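Local structure of ribonucleoside-diphosphate reductase (Pseudomonas aeruginosa, 5IM3) at residues N650-K654 / H655-G659; G664-D667 / A668-L671; Q687-E690 / A691-Y694; D749-P752 / L753-R756. The protein probably reduces ribonucleoside diphosphates to deoxyribonucleotides for DNA synthesis, as the large subunit of an allosterically regulated class I ribonucleotide reductase that binds dATP. One frame throughout, in Å; residues are numbered along the deposited sequence.

Interaction 1: residues N650-K654 / H655-G659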
ATOM      1  N   ASN A 650     -42.243 -38.517   3.586  1.00 49.99           N
ATOM      2  CA  ASN A 650     -43.129 -38.174   4.693  1.00 49.85           C
ATOM      3  C   ASN A 650     -43.530 -36.703   4.652  1.00 47.14           C
ATOM      4  O   ASN A 650     -44.708 -36.367   4.801  1.00 48.35           O
ATOM      5  CB  ASN A 650     -42.447 -38.513   6.021  1.00 48.60           C
ATOM      6  CG  ASN A 650     -43.347 -38.278   7.212  1.00 49.50           C
ATOM      7  OD1 ASN A 650     -44.533 -38.602   7.182  1.00 52.28           O
ATOM      8  ND2 ASN A 650     -42.790 -37.697   8.266  1.00 50.51           N
ATOM      9  N   SER A 651     -42.561 -35.805   4.454  1.00 44.24           N
ATOM     10  CA  SER A 651     -42.872 -34.379   4.491  1.00 45.58           C
ATOM     11  C   SER A 651     -43.643 -33.946   3.249  1.00 45.65           C
ATOM     12  O   SER A 651     -44.534 -33.092   3.331  1.00 46.37           O
ATOM     13  CB  SER A 651     -41.592 -33.559   4.613  1.00 44.25           C
ATOM     14  OG  SER A 651     -40.888 -33.555   3.387  1.00 42.00           O
ATOM     15  N   ASN A 652     -43.300 -34.499   2.088  1.00 43.60           N
ATOM     16  CA  ASN A 652     -44.003 -34.120   0.869  1.00 46.74           C
ATOM     17  C   ASN A 652     -45.458 -34.569   0.917  1.00 47.28           C
ATOM     18  O   ASN A 652     -46.358 -33.798   0.575  1.00 44.20           O
ATOM     19  CB  ASN A 652     -43.297 -34.709  -0.351  1.00 45.35           C
ATOM     20  CG  ASN A 652     -42.699 -33.647  -1.256  1.00 44.96           C
ATOM     21  OD1 ASN A 652     -42.550 -32.485  -0.869  1.00 44.04           O
ATOM     22  ND2 ASN A 652     -42.341 -34.048  -2.467  1.00 46.26           N
ATOM     23  N   PHE A 653     -45.708 -35.802   1.370  1.00 51.93           N
ATOM     24  CA  PHE A 653     -47.077 -36.307   1.450  1.00 53.78           C
ATOM     25  C   PHE A 653     -47.876 -35.606   2.539  1.00 54.06           C
ATOM     26  O   PHE A 653     -49.085 -35.403   2.382  1.00 53.91           O
ATOM     27  CB  PHE A 653     -47.077 -37.817   1.708  1.00 56.41           C
ATOM     28  CG  PHE A 653     -46.719 -38.657   0.504  1.00 59.08           C
ATOM     29  CD1 PHE A 653     -46.252 -38.078  -0.666  1.00 59.13           C
ATOM     30  CD2 PHE A 653     -46.870 -40.037   0.547  1.00 62.41           C
ATOM     31  CE1 PHE A 653     -45.933 -38.859  -1.764  1.00 60.32           C
ATOM     32  CE2 PHE A 653     -46.552 -40.821  -0.548  1.00 62.06           C
ATOM     33  CZ  PHE A 653     -46.082 -40.232  -1.703  1.00 60.31           C
ATOM     34  N   LYS A 654     -47.228 -35.233   3.646  1.00 53.71           N
ATOM     35  CA  LYS A 654     -47.943 -34.615   4.760  1.00 55.08           C
ATOM     36  C   LYS A 654     -48.387 -33.199   4.414  1.00 52.63           C
ATOM     37  O   LYS A 654     -49.533 -32.817   4.673  1.00 52.52           O
ATOM     38  CB  LYS A 654     -47.056 -34.598   6.007  1.00 55.17           C
ATOM     39  CG  LYS A 654     -47.388 -35.643   7.061  1.00 58.56           C
ATOM     40  CD  LYS A 654     -46.275 -35.717   8.102  1.00 57.69           C
ATOM     41  CE  LYS A 654     -46.688 -36.508   9.327  1.00 62.94           C
ATOM     42  NZ  LYS A 654     -47.601 -35.736  10.217  1.00 65.24           N
ATOM     43  N   HIS A 655     -47.487 -32.407   3.824  1.00 50.29           N
ATOM     44  CA  HIS A 655     -47.683 -30.970   3.682  1.00 50.88           C
ATOM     45  C   HIS A 655     -47.846 -30.505   2.244  1.00 47.63           C
ATOM     46  O   HIS A 655     -48.390 -29.418   2.025  1.00 45.31           O
ATOM     47  CB  HIS A 655     -46.499 -30.217   4.307  1.00 48.80           C
ATOM     48  CG  HIS A 655     -46.095 -30.741   5.649  1.00 50.39           C
ATOM     49  ND1 HIS A 655     -46.966 -30.807   6.714  1.00 52.46           N
ATOM     50  CD2 HIS A 655     -44.913 -31.228   6.098  1.00 49.55           C
ATOM     51  CE1 HIS A 655     -46.340 -31.311   7.763  1.00 52.50           C
ATOM     52  NE2 HIS A 655     -45.092 -31.575   7.414  1.00 51.52           N
ATOM     53  N   ARG A 656     -47.378 -31.281   1.275  1.00 48.57           N
ATOM     54  CA  ARG A 656     -47.538 -30.974  -0.142  1.00 50.52           C
ATOM     55  C   ARG A 656     -47.155 -29.534  -0.488  1.00 51.24           C
ATOM     56  O   ARG A 656     -47.957 -28.796  -1.073  1.00 52.13           O
ATOM     57  CB  ARG A 656     -48.962 -31.265  -0.597  1.00 49.75           C
ATOM     58  CG  ARG A 656     -49.496 -32.645  -0.212  1.00 52.53           C
ATOM     59  CD  ARG A 656     -50.765 -32.982  -0.994  1.00 53.38           C
ATOM     60  NE  ARG A 656     -50.478 -33.131  -2.419  1.00 52.35           N
ATOM     61  CZ  ARG A 656     -50.133 -34.278  -2.999  1.00 52.79           C
ATOM     62  NH1 ARG A 656     -50.046 -35.394  -2.286  1.00 54.81           N
ATOM     63  NH2 ARG A 656     -49.878 -34.314  -4.299  1.00 53.64           N
ATOM     64  N   PRO A 657     -45.939 -29.105  -0.159  1.00 50.32           N
ATOM     65  CA  PRO A 657     -45.483 -27.796  -0.630  1.00 45.23           C
ATOM     66  C   PRO A 657     -45.031 -27.856  -2.078  1.00 43.05           C
ATOM     67  O   PRO A 657     -44.499 -28.861  -2.551  1.00 42.31           O
ATOM     68  CB  PRO A 657     -44.305 -27.481   0.298  1.00 46.94           C
ATOM     69  CG  PRO A 657     -43.746 -28.817   0.629  1.00 41.25           C
ATOM     70  CD  PRO A 657     -44.924 -29.762   0.687  1.00 44.00           C
ATOM     71  N   VAL A 658     -45.265 -26.753  -2.786  1.00 42.66           N
ATOM     72  CA  VAL A 658     -44.742 -26.556  -4.128  1.00 44.19           C
ATOM     73  C   VAL A 658     -44.115 -25.171  -4.177  1.00 44.94           C
ATOM     74  O   VAL A 658     -44.285 -24.355  -3.271  1.00 44.23           O
ATOM     75  CB  VAL A 658     -45.827 -26.716  -5.221  1.00 45.68           C
ATOM     76  CG1 VAL A 658     -46.450 -28.113  -5.154  1.00 44.43           C
ATOM     77  CG2 VAL A 658     -46.901 -25.643  -5.089  1.00 44.58           C
ATOM     78  N   GLY A 659     -43.376 -24.916  -5.254  1.00 48.94           N
ATOM     79  CA  GLY A 659     -42.736 -23.628  -5.443  1.00 48.24           C
ATOM     80  C   GLY A 659     -42.856 -23.120  -6.865  1.00 48.14           C
ATOM     81  O   GLY A 659     -42.013 -23.425  -7.712  1.00 48.21           O
TER
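The first torsion of His655 sets CG opposite its own carbonyl carbon (chi1 -45°). This folds the imidazole back over Lys654, whose CB sits above the middle of one ring face, 3.7 Å from the ring centroid. It is a CH-pi contact between chain neighbours. Ser651 O also approaches the ring obliquely, 3.4 Å from His655 CD2.

The same oxygen takes the backbone bond of the last helical turn, His655 N to Ser651 O at 3.1 Å. Arg656 N then bonds to Asn652 O at 2.8 Å, with a bent N-H...O angle of 135°. Arg656 has a positive phi of 48° and is the first residue to leave the helix. Its CG stays near the helix end, 3.8 Å from Phe653 O. Beyond it, the ring of Pro657 slants across the Asn652 amide, with Pro657 CD 3.9 Å from Asn652 OD1.

The buried polar ends find partners outside the turn. Asn652 ND2 bonds to Tyr643 OH, while His655 ND1 bonds to Thr712 and NE2 to Glu598, which fixes the rotation of the ring. The Arg656 guanidinium forms salt bridges to Asp635 and Asp639.

The contact is thus the C-terminal end of helix 646-655, where the chain turns toward strand 659-663 of the barrel sheet. Helix 620-640 packs against Asn652, Phe653 and Arg656, and strand 600-608 meets Ser651 and Asn652.

Interaction 2: residues G664-D667 / A668-L671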
ATOM      1  N   GLY A 664     -38.187 -14.377 -17.024  1.00 51.76           N
ATOM      2  CA  GLY A 664     -38.425 -13.392 -18.057  1.00 51.05           C
ATOM      3  C   GLY A 664     -38.840 -12.035 -17.538  1.00 52.38           C
ATOM      4  O   GLY A 664     -39.423 -11.248 -18.290  1.00 54.28           O
ATOM      5  N   PHE A 665     -38.549 -11.732 -16.271  1.00 52.92           N
ATOM      6  CA  PHE A 665     -38.980 -10.463 -15.690  1.00 54.83           C
ATOM      7  C   PHE A 665     -38.312  -9.286 -16.390  1.00 54.29           C
ATOM      8  O   PHE A 665     -38.977  -8.321 -16.782  1.00 59.69           O
ATOM      9  CB  PHE A 665     -38.674 -10.441 -14.193  1.00 53.30           C
ATOM     10  CG  PHE A 665     -39.187  -9.217 -13.489  1.00 55.32           C
ATOM     11  CD1 PHE A 665     -40.488  -9.168 -13.014  1.00 56.41           C
ATOM     12  CD2 PHE A 665     -38.372  -8.111 -13.311  1.00 57.37           C
ATOM     13  CE1 PHE A 665     -40.964  -8.044 -12.371  1.00 57.10           C
ATOM     14  CE2 PHE A 665     -38.844  -6.981 -12.670  1.00 57.81           C
ATOM     15  CZ  PHE A 665     -40.142  -6.951 -12.197  1.00 58.07           C
ATOM     16  N   GLN A 666     -36.989  -9.347 -16.551  1.00 52.02           N
ATOM     17  CA  GLN A 666     -36.281  -8.265 -17.227  1.00 55.04           C
ATOM     18  C   GLN A 666     -36.797  -8.086 -18.647  1.00 55.32           C
ATOM     19  O   GLN A 666     -37.009  -6.957 -19.103  1.00 56.79           O
ATOM     20  CB  GLN A 666     -34.777  -8.545 -17.221  1.00 52.91           C
ATOM     21  CG  GLN A 666     -33.937  -7.603 -18.081  1.00 58.49           C
ATOM     22  CD  GLN A 666     -33.846  -6.200 -17.512  1.00 58.35           C
ATOM     23  OE1 GLN A 666     -32.853  -5.839 -16.884  1.00 58.57           O
ATOM     24  NE2 GLN A 666     -34.881  -5.402 -17.735  1.00 57.37           N
ATOM     25  N   ASP A 667     -37.020  -9.193 -19.360  1.00 57.64           N
ATOM     26  CA  ASP A 667     -37.559  -9.106 -20.712  1.00 55.59           C
ATOM     27  C   ASP A 667     -38.986  -8.571 -20.710  1.00 57.01           C
ATOM     28  O   ASP A 667     -39.384  -7.869 -21.645  1.00 59.80           O
ATOM     29  CB  ASP A 667     -37.499 -10.477 -21.384  1.00 53.95           C
ATOM     30  CG  ASP A 667     -36.077 -10.918 -21.684  1.00 54.25           C
ATOM     31  OD1 ASP A 667     -35.135 -10.179 -21.325  1.00 54.44           O
ATOM     32  OD2 ASP A 667     -35.899 -12.007 -22.270  1.00 51.82           O
ATOM     33  N   ALA A 668     -39.765  -8.881 -19.673  1.00 57.79           N
ATOM     34  CA  ALA A 668     -41.102  -8.308 -19.570  1.00 59.35           C
ATOM     35  C   ALA A 668     -41.037  -6.798 -19.372  1.00 59.78           C
ATOM     36  O   ALA A 668     -41.899  -6.067 -19.869  1.00 60.73           O
ATOM     37  CB  ALA A 668     -41.873  -8.968 -18.427  1.00 55.95           C
ATOM     38  N   LEU A 669     -40.029  -6.315 -18.637  1.00 59.26           N
ATOM     39  CA  LEU A 669     -39.834  -4.875 -18.501  1.00 59.80           C
ATOM     40  C   LEU A 669     -39.540  -4.233 -19.852  1.00 62.52           C
ATOM     41  O   LEU A 669     -40.081  -3.169 -20.173  1.00 63.22           O
ATOM     42  CB  LEU A 669     -38.695  -4.583 -17.520  1.00 58.28           C
ATOM     43  CG  LEU A 669     -38.912  -4.892 -16.039  1.00 56.09           C
ATOM     44  CD1 LEU A 669     -37.623  -4.658 -15.268  1.00 56.10           C
ATOM     45  CD2 LEU A 669     -40.034  -4.053 -15.454  1.00 57.50           C
ATOM     46  N   TYR A 670     -38.679  -4.863 -20.655  1.00 63.73           N
ATOM     47  CA  TYR A 670     -38.381  -4.337 -21.984  1.00 65.23           C
ATOM     48  C   TYR A 670     -39.657  -4.135 -22.791  1.00 68.44           C
ATOM     49  O   TYR A 670     -39.849  -3.089 -23.422  1.00 72.03           O
ATOM     50  CB  TYR A 670     -37.435  -5.283 -22.730  1.00 65.00           C
ATOM     51  CG  TYR A 670     -36.032  -5.388 -22.166  1.00 62.13           C
ATOM     52  CD1 TYR A 670     -35.445  -4.328 -21.482  1.00 61.23           C
ATOM     53  CD2 TYR A 670     -35.287  -6.549 -22.331  1.00 60.11           C
ATOM     54  CE1 TYR A 670     -34.161  -4.426 -20.974  1.00 60.12           C
ATOM     55  CE2 TYR A 670     -34.005  -6.658 -21.826  1.00 59.61           C
ATOM     56  CZ  TYR A 670     -33.445  -5.594 -21.151  1.00 60.51           C
ATOM     57  OH  TYR A 670     -32.168  -5.699 -20.651  1.00 60.08           O
ATOM     58  N   LEU A 671     -40.542  -5.135 -22.788  1.00 67.97           N
ATOM     59  CA  LEU A 671     -41.757  -5.051 -23.592  1.00 69.71           C
ATOM     60  C   LEU A 671     -42.662  -3.910 -23.158  1.00 70.35           C
ATOM     61  O   LEU A 671     -43.484  -3.450 -23.956  1.00 73.03           O
ATOM     62  CB  LEU A 671     -42.522  -6.374 -23.523  1.00 68.86           C
ATOM     63  CG  LEU A 671     -41.837  -7.572 -24.181  1.00 68.89           C
ATOM     64  CD1 LEU A 671     -42.672  -8.831 -24.005  1.00 67.97           C
ATOM     65  CD2 LEU A 671     -41.583  -7.306 -25.660  1.00 68.94           C
TER
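Helix 665-672 starts directly after strand 659-663, and this contact is its first turns, where the Gln666 amide lies over the Tyr670 ring. Gly664 is at the N-cap position, with a positive phi that suits glycine. Its carbonyl oxygen, Gly664 O, accepts from Ala668 N at 2.8 Å. Three more backbone bonds of the i to i+4 kind follow, from Leu669, Tyr670 and Leu671 to Phe665, Gln666 and Asp667.

The Gln666 chain leaves with CG opposite the backbone N (chi1 171°) and bends at chi2. This lays its amide over one face of the Tyr670 ring. The two planes are only 4° apart, and Gln666 NE2 is 3.5 Å from Tyr670 CE1. Gln666 O lies over a face of the same ring too, offset toward the rim. Both polar ends turn to one outside residue: Gln666 OE1 bonds to the backbone N of Thr788, and Tyr670 OH bonds to its hydroxyl. These bonds would hold the amide and the ring in place.

All this belongs to the barrel domain, where the helix lies beside the longer helix 679-707. Leu669 and Phe665 bring their apolar ends to that side. Leu669 CD1 meets Phe665 CE2 obliquely at 3.7 Å, and the Phe665 ring also meets Phe684 and takes a cation-pi contact from Arg866.

Around the turn, the Asp667 carboxylate comes up to Tyr670. Asp667 OD1 is 3.7 Å from Tyr670 CE2, and the carboxylate plane is 24° from the ring. Tyr848 stacks on the Tyr670 ring.

Interaction 3: residues Q687-E690 / A691-Y694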
ATOM      1  N   GLN A 687     -47.391  -5.598  -8.565  1.00 66.00           N
ATOM      2  CA  GLN A 687     -48.710  -5.996  -9.045  1.00 65.75           C
ATOM      3  C   GLN A 687     -48.675  -7.325  -9.790  1.00 65.78           C
ATOM      4  O   GLN A 687     -49.638  -8.096  -9.717  1.00 67.54           O
ATOM      5  CB  GLN A 687     -49.279  -4.902  -9.942  1.00 69.24           C
ATOM      6  CG  GLN A 687     -49.425  -3.566  -9.241  1.00 70.57           C
ATOM      7  CD  GLN A 687     -49.799  -2.449 -10.189  1.00 71.59           C
ATOM      8  OE1 GLN A 687     -49.272  -1.340 -10.095  1.00 72.60           O
ATOM      9  NE2 GLN A 687     -50.711  -2.733 -11.112  1.00 73.15           N
ATOM     10  N   SER A 688     -47.593  -7.611 -10.517  1.00 63.72           N
ATOM     11  CA  SER A 688     -47.514  -8.887 -11.220  1.00 62.76           C
ATOM     12  C   SER A 688     -47.442 -10.048 -10.236  1.00 62.38           C
ATOM     13  O   SER A 688     -48.039 -11.106 -10.470  1.00 61.92           O
ATOM     14  CB  SER A 688     -46.311  -8.901 -12.163  1.00 61.03           C
ATOM     15  OG  SER A 688     -45.130  -8.503 -11.492  1.00 59.75           O
ATOM     16  N   MET A 689     -46.725  -9.869  -9.123  1.00 62.14           N
ATOM     17  CA  MET A 689     -46.689 -10.915  -8.107  1.00 62.08           C
ATOM     18  C   MET A 689     -48.033 -11.051  -7.407  1.00 60.62           C
ATOM     19  O   MET A 689     -48.464 -12.166  -7.094  1.00 59.77           O
ATOM     20  CB  MET A 689     -45.587 -10.626  -7.087  1.00 63.34           C
ATOM     21  CG  MET A 689     -44.358 -11.499  -7.260  1.00 63.86           C
ATOM     22  SD  MET A 689     -44.753 -13.256  -7.214  1.00 64.56           S
ATOM     23  CE  MET A 689     -43.901 -13.819  -8.683  1.00 64.70           C
ATOM     24  N   GLU A 690     -48.707  -9.928  -7.147  1.00 57.81           N
ATOM     25  CA  GLU A 690     -50.030  -9.985  -6.536  1.00 58.34           C
ATOM     26  C   GLU A 690     -51.008 -10.748  -7.420  1.00 57.87           C
ATOM     27  O   GLU A 690     -51.860 -11.490  -6.919  1.00 55.52           O
ATOM     28  CB  GLU A 690     -50.540  -8.569  -6.268  1.00 60.33           C
ATOM     29  CG  GLU A 690     -51.877  -8.520  -5.544  1.00 62.15           C
ATOM     30  CD  GLU A 690     -52.431  -7.110  -5.425  1.00 66.96           C
ATOM     31  OE1 GLU A 690     -51.832  -6.179  -6.005  1.00 67.13           O
ATOM     32  OE2 GLU A 690     -53.471  -6.936  -4.754  1.00 68.77           O
ATOM     33  N   ALA A 691     -50.902 -10.576  -8.740  1.00 58.92           N
ATOM     34  CA  ALA A 691     -51.793 -11.282  -9.654  1.00 59.61           C
ATOM     35  C   ALA A 691     -51.491 -12.777  -9.668  1.00 57.94           C
ATOM     36  O   ALA A 691     -52.392 -13.606  -9.493  1.00 56.92           O
ATOM     37  CB  ALA A 691     -51.676 -10.693 -11.059  1.00 60.64           C
ATOM     38  N   ILE A 692     -50.223 -13.142  -9.879  1.00 56.72           N
ATOM     39  CA  ILE A 692     -49.841 -14.551  -9.848  1.00 58.27           C
ATOM     40  C   ILE A 692     -50.223 -15.172  -8.511  1.00 58.63           C
ATOM     41  O   ILE A 692     -50.736 -16.296  -8.454  1.00 57.34           O
ATOM     42  CB  ILE A 692     -48.334 -14.700 -10.135  1.00 57.21           C
ATOM     43  CG1 ILE A 692     -48.011 -14.177 -11.536  1.00 60.11           C
ATOM     44  CG2 ILE A 692     -47.901 -16.159 -10.003  1.00 54.65           C
ATOM     45  CD1 ILE A 692     -46.534 -14.137 -11.862  1.00 58.95           C
ATOM     46  N   SER A 693     -49.988 -14.445  -7.417  1.00 63.23           N
ATOM     47  CA  SER A 693     -50.281 -14.978  -6.088  1.00 68.65           C
ATOM     48  C   SER A 693     -51.759 -15.307  -5.940  1.00 66.29           C
ATOM     49  O   SER A 693     -52.124 -16.381  -5.446  1.00 64.96           O
ATOM     50  CB  SER A 693     -49.855 -13.975  -5.022  1.00 76.13           C
ATOM     51  OG  SER A 693     -50.430 -14.308  -3.777  1.00 85.23           O
ATOM     52  N   TYR A 694     -52.627 -14.378  -6.346  1.00 65.56           N
ATOM     53  CA  TYR A 694     -54.064 -14.618  -6.280  1.00 65.55           C
ATOM     54  C   TYR A 694     -54.436 -15.890  -7.031  1.00 63.90           C
ATOM     55  O   TYR A 694     -55.136 -16.759  -6.502  1.00 63.80           O
ATOM     56  CB  TYR A 694     -54.807 -13.409  -6.851  1.00 67.23           C
ATOM     57  CG  TYR A 694     -56.302 -13.425  -6.635  1.00 68.31           C
ATOM     58  CD1 TYR A 694     -57.140 -14.122  -7.494  1.00 69.09           C
ATOM     59  CD2 TYR A 694     -56.878 -12.730  -5.578  1.00 69.27           C
ATOM     60  CE1 TYR A 694     -58.506 -14.134  -7.304  1.00 71.40           C
ATOM     61  CE2 TYR A 694     -58.246 -12.734  -5.382  1.00 70.57           C
ATOM     62  CZ  TYR A 694     -59.053 -13.440  -6.246  1.00 72.42           C
ATOM     63  OH  TYR A 694     -60.415 -13.447  -6.055  1.00 77.06           O
TER
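Met689 and Ile692 make the side-chain contact here, with Met689 CE 4.1 Å from Ile692 CD1. The methionine chain bends at chi2 (-56°) and again at chi3, which turns its methyl toward the isoleucine. Ile692 CG1 lies closer to the backbone, 3.3 Å from Ser688 O.

That oxygen is also the acceptor of Ile692 N at 3.0 Å, in a nearly straight bond of 177°. Ser693 N bonds to Met689 O at 2.8 Å, and Ser693 CB lies 3.1 Å from that oxygen. Ala691 N to Gln687 O and Tyr694 N to Glu690 O complete the regular i to i+4 ladder.

These residues form a middle stretch of helix 679-707, a long helix packed on the barrel sheet. Met689 and Ile692 rest on Ile662 of strand 659-663, while Ala691 and Ile692 touch Leu623 of helix 620-640.

Glu690 serves another side. Its extended chain carries the carboxylate away from the helix backbone, to a buried site where OE1 bonds to Thr747 and OE2 to Trp750 NE1, and Tyr694 meets the Trp750 ring edge-to-face.

Interaction 4: residues D749-P752 / L753-R756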
ATOM      1  N   ASP A 749     -59.102  -7.509  -4.770  1.00 84.63           N
ATOM      2  CA  ASP A 749     -60.014  -7.741  -3.654  1.00 84.81           C
ATOM      3  C   ASP A 749     -59.744  -9.138  -3.111  1.00 82.01           C
ATOM      4  O   ASP A 749     -60.136 -10.137  -3.723  1.00 82.46           O
ATOM      5  CB  ASP A 749     -61.471  -7.596  -4.085  1.00 86.95           C
ATOM      6  CG  ASP A 749     -62.441  -7.875  -2.952  1.00 88.12           C
ATOM      7  OD1 ASP A 749     -62.037  -7.740  -1.776  1.00 87.43           O
ATOM      8  OD2 ASP A 749     -63.604  -8.230  -3.235  1.00 90.10           O
ATOM      9  N   TRP A 750     -59.084  -9.204  -1.957  1.00 78.52           N
ATOM     10  CA  TRP A 750     -58.678 -10.474  -1.373  1.00 74.64           C
ATOM     11  C   TRP A 750     -59.687 -11.026  -0.376  1.00 74.89           C
ATOM     12  O   TRP A 750     -59.590 -12.204  -0.015  1.00 74.51           O
ATOM     13  CB  TRP A 750     -57.324 -10.319  -0.679  1.00 71.39           C
ATOM     14  CG  TRP A 750     -56.185 -10.121  -1.628  1.00 70.64           C
ATOM     15  CD1 TRP A 750     -55.772  -8.941  -2.179  1.00 70.70           C
ATOM     16  CD2 TRP A 750     -55.310 -11.132  -2.139  1.00 67.68           C
ATOM     17  NE1 TRP A 750     -54.694  -9.157  -3.004  1.00 68.67           N
ATOM     18  CE2 TRP A 750     -54.389 -10.495  -2.994  1.00 68.40           C
ATOM     19  CE3 TRP A 750     -55.214 -12.515  -1.956  1.00 65.61           C
ATOM     20  CZ2 TRP A 750     -53.385 -11.193  -3.663  1.00 65.73           C
ATOM     21  CZ3 TRP A 750     -54.219 -13.206  -2.622  1.00 63.51           C
ATOM     22  CH2 TRP A 750     -53.317 -12.545  -3.464  1.00 63.45           C
ATOM     23  N   ALA A 751     -60.645 -10.218   0.075  1.00 74.36           N
ATOM     24  CA  ALA A 751     -61.600 -10.696   1.071  1.00 74.01           C
ATOM     25  C   ALA A 751     -62.344 -11.946   0.622  1.00 73.33           C
ATOM     26  O   ALA A 751     -62.468 -12.879   1.433  1.00 73.44           O
ATOM     27  CB  ALA A 751     -62.579  -9.570   1.429  1.00 76.57           C
ATOM     28  N   PRO A 752     -62.849 -12.046  -0.614  1.00 75.21           N
ATOM     29  CA  PRO A 752     -63.530 -13.291  -1.005  1.00 74.70           C
ATOM     30  C   PRO A 752     -62.605 -14.492  -1.038  1.00 73.10           C
ATOM     31  O   PRO A 752     -63.016 -15.594  -0.654  1.00 73.64           O
ATOM     32  CB  PRO A 752     -64.085 -12.964  -2.401  1.00 75.58           C
ATOM     33  CG  PRO A 752     -64.112 -11.473  -2.470  1.00 76.95           C
ATOM     34  CD  PRO A 752     -62.929 -11.026  -1.673  1.00 75.46           C
ATOM     35  N   LEU A 753     -61.364 -14.316  -1.497  1.00 70.07           N
ATOM     36  CA  LEU A 753     -60.423 -15.430  -1.516  1.00 69.13           C
ATOM     37  C   LEU A 753     -59.947 -15.782  -0.112  1.00 69.13           C
ATOM     38  O   LEU A 753     -59.698 -16.958   0.180  1.00 69.39           O
ATOM     39  CB  LEU A 753     -59.234 -15.098  -2.416  1.00 66.12           C
ATOM     40  CG  LEU A 753     -58.243 -16.238  -2.661  1.00 64.51           C
ATOM     41  CD1 LEU A 753     -58.926 -17.419  -3.340  1.00 65.17           C
ATOM     42  CD2 LEU A 753     -57.062 -15.752  -3.492  1.00 62.93           C
ATOM     43  N   ARG A 754     -59.815 -14.786   0.769  1.00 68.95           N
ATOM     44  CA  ARG A 754     -59.473 -15.061   2.159  1.00 69.83           C
ATOM     45  C   ARG A 754     -60.528 -15.919   2.844  1.00 71.26           C
ATOM     46  O   ARG A 754     -60.231 -16.552   3.862  1.00 69.64           O
ATOM     47  CB  ARG A 754     -59.287 -13.746   2.923  1.00 70.86           C
ATOM     48  CG  ARG A 754     -58.872 -13.918   4.384  1.00 69.91           C
ATOM     49  CD  ARG A 754     -58.657 -12.577   5.075  1.00 70.28           C
ATOM     50  NE  ARG A 754     -57.451 -11.901   4.600  1.00 70.26           N
ATOM     51  CZ  ARG A 754     -57.427 -10.958   3.661  1.00 71.23           C
ATOM     52  NH1 ARG A 754     -58.547 -10.555   3.076  1.00 74.01           N
ATOM     53  NH2 ARG A 754     -56.272 -10.411   3.305  1.00 70.42           N
ATOM     54  N   GLU A 755     -61.750 -15.960   2.306  1.00 73.41           N
ATOM     55  CA  GLU A 755     -62.793 -16.800   2.881  1.00 73.88           C
ATOM     56  C   GLU A 755     -62.682 -18.234   2.378  1.00 72.93           C
ATOM     57  O   GLU A 755     -62.732 -19.183   3.169  1.00 73.27           O
ATOM     58  CB  GLU A 755     -64.170 -16.223   2.554  1.00 78.99           C
ATOM     59  CG  GLU A 755     -65.320 -16.884   3.299  1.00 81.48           C
ATOM     60  CD  GLU A 755     -66.675 -16.397   2.827  1.00 85.25           C
ATOM     61  OE1 GLU A 755     -66.799 -16.040   1.635  1.00 86.59           O
ATOM     62  OE2 GLU A 755     -67.617 -16.368   3.646  1.00 88.17           O
ATOM     63  N   ARG A 756     -62.524 -18.413   1.062  1.00 71.01           N
ATOM     64  CA  ARG A 756     -62.467 -19.761   0.503  1.00 70.24           C
ATOM     65  C   ARG A 756     -61.232 -20.515   0.971  1.00 68.17           C
ATOM     66  O   ARG A 756     -61.265 -21.747   1.077  1.00 65.64           O
ATOM     67  CB  ARG A 756     -62.498 -19.713  -1.025  1.00 68.38           C
ATOM     68  CG  ARG A 756     -62.318 -21.088  -1.678  1.00 67.21           C
ATOM     69  CD  ARG A 756     -63.107 -21.227  -2.972  1.00 68.53           C
ATOM     70  NE  ARG A 756     -62.358 -20.780  -4.146  1.00 66.35           N
ATOM     71  CZ  ARG A 756     -61.913 -21.574  -5.118  1.00 65.12           C
ATOM     72  NH1 ARG A 756     -62.124 -22.884  -5.093  1.00 63.62           N
ATOM     73  NH2 ARG A 756     -61.252 -21.045  -6.138  1.00 65.82           N
TER
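Apolar contact comes first: Trp750 and Leu753 run alongside each other in the same direction. Leu753 CG is opposite its backbone N (chi1 -173°), and this brings Leu753 CD2 to 3.9 Å from Trp750 CZ3, in an oblique approach to the indole. Trp869 adds its ring to Trp750, with the planes about 10° apart.

The backbone bonds are uneven. Arg754 N to Trp750 O is short at 2.7 Å, and the donor sits nearly along the C=O axis. The others are weak. Glu755 N reaches both Ala751 O and Pro752 O, and Arg756 N reaches Pro752 O at 3.3 Å. A further weak capping bond joins Ala751 N to Asp749 OD1 at 3.4 Å, before the first turn.

Charged groups make the third kind. Arg754 bends at chi3 (-71°), which folds its guanidinium back over the start of the helix. Ala751 CA lies at the guanidinium edge, 3.7 Å from Arg754 NH1, and Trp750 CB is 4.0 Å from the same nitrogen. Arg754 NH2 forms a salt bridge to Asp726. The end of Arg756 leads off from the turn and forms salt bridges to Asp702 and Asp705.

Helix 751-757 and the Trp750 before it lie against helix 679-707. Trp750 touches Ser693, Leu753 touches Tyr694, and Arg756 reaches Gln698 and Cys701.

Overall arrangement
The four contacts follow one another in series along the barrel domain; none nests in or crosses another. Each is local and closes only a helical turn. Interaction 1 ends helix 646-655 and leads into strand 659-663. Interaction 2 starts the next helix, right after that strand. Interaction 3 lies on helix 679-707 and touches interaction 2 by packing, with Phe665 CE1 4.3 Å from Ser688 OG. Interaction 4 comes some 55 residues later, yet meets interaction 3 through Glu690 and Tyr694, which contact Trp750. Helix 679-707 thus joins 665-672 to 751-757. Interaction 1 touches none of the others.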